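Side-chain contact in MgGH51 (Meripilus giganteus, PDB 6ZPV), which removes terminal alpha-L-arabinofuranosyl residues from arabinose-containing glycans by hydrolysis, as a fungal GH51 glycosidase: residues A[411-416]-A[526-531]. Sequence-based numbering, arbitrary orientation.
Sequences NAFYYD and STLPTN. With ACT (acetate ion), chain S.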
ATOM      1  N   ASN A 411     -22.919  13.152   5.414  1.00 13.98           N
ATOM      2  CA  ASN A 411     -21.869  14.069   5.868  1.00 13.90           C
ATOM      3  C   ASN A 411     -21.078  14.604   4.695  1.00 13.43           C
ATOM      4  O   ASN A 411     -19.960  15.112   4.882  1.00 14.92           O
ATOM      5  CB  ASN A 411     -21.011  13.392   6.950  1.00 15.03           C
ATOM      6  CG  ASN A 411     -21.801  13.290   8.231  1.00 16.61           C
ATOM      7  OD1 ASN A 411     -21.786  14.259   9.015  1.00 21.20           O
ATOM      8  ND2 ASN A 411     -22.526  12.233   8.423  1.00 17.16           N
ATOM      9  N   ALA A 412     -21.665  14.678   3.511  1.00 13.23           N
ATOM     10  CA  ALA A 412     -21.022  15.273   2.321  1.00 13.00           C
ATOM     11  C   ALA A 412     -20.776  16.769   2.485  1.00 12.35           C
ATOM     12  O   ALA A 412     -19.961  17.315   1.730  1.00 13.38           O
ATOM     13  CB  ALA A 412     -21.868  15.022   1.099  1.00 14.75           C
ATOM     14  N   PHE A 413     -21.418  17.426   3.432  1.00 12.71           N
ATOM     15  CA  PHE A 413     -21.166  18.837   3.748  1.00 13.13           C
ATOM     16  C   PHE A 413     -20.212  19.006   4.920  1.00 12.60           C
ATOM     17  O   PHE A 413     -20.105  20.122   5.464  1.00 13.62           O
ATOM     18  CB  PHE A 413     -22.483  19.601   3.931  1.00 13.76           C
ATOM     19  CG  PHE A 413     -23.223  19.891   2.653  1.00 13.55           C
ATOM     20  CD1 PHE A 413     -23.842  18.899   1.946  1.00 14.25           C
ATOM     21  CD2 PHE A 413     -23.269  21.188   2.153  1.00 14.99           C
ATOM     22  CE1 PHE A 413     -24.505  19.182   0.774  1.00 14.28           C
ATOM     23  CE2 PHE A 413     -23.929  21.448   0.964  1.00 15.47           C
ATOM     24  CZ  PHE A 413     -24.538  20.440   0.249  1.00 14.84           C
ATOM     25  N   TYR A 414     -19.425  17.991   5.241  1.00 13.24           N
ATOM     26  CA  TYR A 414     -18.482  18.033   6.371  1.00 14.57           C
ATOM     27  C   TYR A 414     -17.642  19.310   6.327  1.00 13.09           C
ATOM     28  O   TYR A 414     -17.436  19.960   7.370  1.00 14.47           O
ATOM     29  CB  TYR A 414     -17.593  16.789   6.359  1.00 14.18           C
ATOM     30  CG  TYR A 414     -16.665  16.696   7.538  1.00 14.69           C
ATOM     31  CD1 TYR A 414     -17.062  16.077   8.714  1.00 16.64           C
ATOM     32  CD2 TYR A 414     -15.397  17.190   7.512  1.00 14.78           C
ATOM     33  CE1 TYR A 414     -16.205  15.982   9.809  1.00 18.90           C
ATOM     34  CE2 TYR A 414     -14.537  17.066   8.598  1.00 15.64           C
ATOM     35  CZ  TYR A 414     -14.945  16.514   9.748  1.00 16.76           C
ATOM     36  OH  TYR A 414     -14.041  16.391  10.817  1.00 19.22           O
ATOM     37  N   TYR A 415     -17.079  19.651   5.175  1.00 12.73           N
ATOM     38  CA  TYR A 415     -16.116  20.768   5.057  1.00 12.89           C
ATOM     39  C   TYR A 415     -16.749  22.108   4.685  1.00 13.62           C
ATOM     40  O   TYR A 415     -16.056  23.147   4.744  1.00 14.13           O
ATOM     41  CB  TYR A 415     -14.969  20.432   4.114  1.00 13.00           C
ATOM     42  CG  TYR A 415     -13.968  19.450   4.683  1.00 12.22           C
ATOM     43  CD1 TYR A 415     -13.049  19.870   5.635  1.00 13.36           C
ATOM     44  CD2 TYR A 415     -13.938  18.130   4.304  1.00 12.80           C
ATOM     45  CE1 TYR A 415     -12.152  18.976   6.209  1.00 12.99           C
ATOM     46  CE2 TYR A 415     -13.044  17.245   4.846  1.00 13.20           C
ATOM     47  CZ  TYR A 415     -12.115  17.657   5.774  1.00 12.63           C
ATOM     48  OH  TYR A 415     -11.181  16.855   6.384  1.00 13.81           O
ATOM     49  N   ASP A 416     -18.035  22.138   4.327  1.00 13.39           N
ATOM     50  CA  ASP A 416     -18.614  23.403   3.813  1.00 14.14           C
ATOM     51  C   ASP A 416     -18.564  24.523   4.854  1.00 15.30           C
ATOM     52  O   ASP A 416     -18.432  25.688   4.422  1.00 17.00           O
ATOM     53  CB  ASP A 416     -20.026  23.192   3.320  1.00 14.35           C
ATOM     54  CG  ASP A 416     -20.031  22.404   2.038  1.00 13.49           C
ATOM     55  OD1 ASP A 416     -19.761  21.165   2.062  1.00 13.48           O
ATOM     56  OD2 ASP A 416     -20.294  22.989   0.945  1.00 15.20           O
ATOM     57  N   SER A 526     -22.135  24.804  -8.788  1.00 12.43           N
ATOM     58  CA  SER A 526     -23.431  24.362  -9.323  1.00 12.48           C
ATOM     59  C   SER A 526     -24.448  24.464  -8.214  1.00 12.57           C
ATOM     60  O   SER A 526     -24.110  24.602  -7.016  1.00 13.48           O
ATOM     61  CB  SER A 526     -23.340  22.970  -9.914  1.00 12.59           C
ATOM     62  OG  SER A 526     -22.992  22.004  -8.917  1.00 13.58           O
ATOM     63  N   THR A 527     -25.728  24.320  -8.576  1.00 12.86           N
ATOM     64  CA  THR A 527     -26.770  24.103  -7.581  1.00 12.55           C
ATOM     65  C   THR A 527     -26.279  23.163  -6.496  1.00 12.51           C
ATOM     66  O   THR A 527     -25.756  22.091  -6.827  1.00 13.20           O
ATOM     67  CB  THR A 527     -27.994  23.509  -8.273  1.00 13.46           C
ATOM     68  OG1 THR A 527     -28.365  24.311  -9.409  1.00 13.85           O
ATOM     69  CG2 THR A 527     -29.176  23.313  -7.352  1.00 15.59           C
ATOM     70  N   LEU A 528     -26.484  23.498  -5.236  1.00 13.11           N
ATOM     71  CA  LEU A 528     -26.034  22.621  -4.163  1.00 13.13           C
ATOM     72  C   LEU A 528     -26.933  21.410  -4.022  1.00 13.32           C
ATOM     73  O   LEU A 528     -28.164  21.539  -4.018  1.00 13.83           O
ATOM     74  CB  LEU A 528     -25.959  23.372  -2.833  1.00 13.31           C
ATOM     75  CG  LEU A 528     -24.882  24.425  -2.702  1.00 16.35           C
ATOM     76  CD1 LEU A 528     -25.089  25.278  -1.446  1.00 19.01           C
ATOM     77  CD2 LEU A 528     -23.499  23.853  -2.706  1.00 18.91           C
ATOM     78  N   PRO A 529     -26.355  20.213  -3.804  1.00 12.91           N
ATOM     79  CA  PRO A 529     -27.151  19.092  -3.338  1.00 12.29           C
ATOM     80  C   PRO A 529     -27.874  19.394  -2.033  1.00 12.80           C
ATOM     81  O   PRO A 529     -27.459  20.285  -1.277  1.00 14.26           O
ATOM     82  CB  PRO A 529     -26.109  17.963  -3.104  1.00 12.69           C
ATOM     83  CG  PRO A 529     -24.975  18.348  -4.057  1.00 12.80           C
ATOM     84  CD  PRO A 529     -24.934  19.857  -3.970  1.00 12.68           C
ATOM     85  N   THR A 530     -28.893  18.619  -1.721  1.00 14.09           N
ATOM     86  CA  THR A 530     -29.545  18.699  -0.413  1.00 14.46           C
ATOM     87  C   THR A 530     -28.583  18.175   0.664  1.00 14.81           C
ATOM     88  O   THR A 530     -28.124  17.039   0.534  1.00 16.02           O
ATOM     89  CB  THR A 530     -30.841  17.913  -0.424  1.00 19.15           C
ATOM     90  OG1 THR A 530     -31.677  18.489  -1.434  1.00 22.39           O
ATOM     91  CG2 THR A 530     -31.541  18.001   0.911  1.00 21.64           C
ATOM     92  N   ASN A 531     -28.382  18.960   1.684  1.00 15.12           N
ATOM     93  CA  ASN A 531     -27.530  18.598   2.818  1.00 16.28           C
ATOM     94  C   ASN A 531     -28.267  17.511   3.626  1.00 17.18           C
ATOM     95  O   ASN A 531     -29.312  17.816   4.212  1.00 20.73           O
ATOM     96  CB  ASN A 531     -27.170  19.838   3.603  1.00 18.36           C
ATOM     97  CG  ASN A 531     -26.197  19.576   4.718  1.00 18.68           C
ATOM     98  OD1 ASN A 531     -25.930  18.440   5.082  1.00 20.13           O
ATOM     99  ND2 ASN A 531     -25.636  20.644   5.262  1.00 22.38           N
TER
HETATM  100  C   ACT S 729     -30.132  26.792  -7.591  1.00 42.73           C
HETATM  101  O   ACT S 729     -29.729  27.045  -6.312  1.00 46.75           O
HETATM  102  OXT ACT S 729     -29.380  26.783  -8.648  1.00 30.01           O
HETATM  103  CH3 ACT S 729     -31.616  26.350  -7.846  1.00 61.34           C
HETATM  104  O   HOH W   1     -23.916  16.699   4.982  1.00 18.79           O
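F413 stacks on the side chain of N531 in a small surface contact between two loops, one following helix 405-410 in the (beta/alpha)8-barrel part of the chain, the other joining strands 522-523 and 535-541 of the C-terminal antiparallel beta domain. The N531 amide lies nearly parallel to the phenyl ring, the two planes 13° apart, and shifted toward the F413 CB end of the ring: N531 CG is 3.6 Å from F413 CG, while N531 ND2 is 3.6 Å from F413 CB. Further along the ring, N531 CB sits over the same aromatic group in a CH-pi contact, 3.9 Å from the F413 ring centroid. The N531 side chain, its CG placed opposite the backbone N by a chi1 of -175°, runs back along the phenyl group, and a water bridges the pair, accepting from F413 N and donating to N531 OD1 at 2.7 Å. At the far end of the ring, F413 CZ approaches P529 O obliquely at 3.3 Å, with P529 CD and L528 CD2 making looser apolar contacts. R469 of helix 454-469 forms a cation-pi interaction with F413 and a salt bridge with D416, and also touches L528 and P529. Replacing F413 by an alanine is likely to open a gap beside P529 and leave the N531 amide without its stacking surface. No direct hydrogen bond joins the segments; the domains meet here through amide-on-ring stacking, apolar contact and one water, and F413 supplies 118 of the 225 Å² buried between the two segments, so this local contact rests mainly on one side chain.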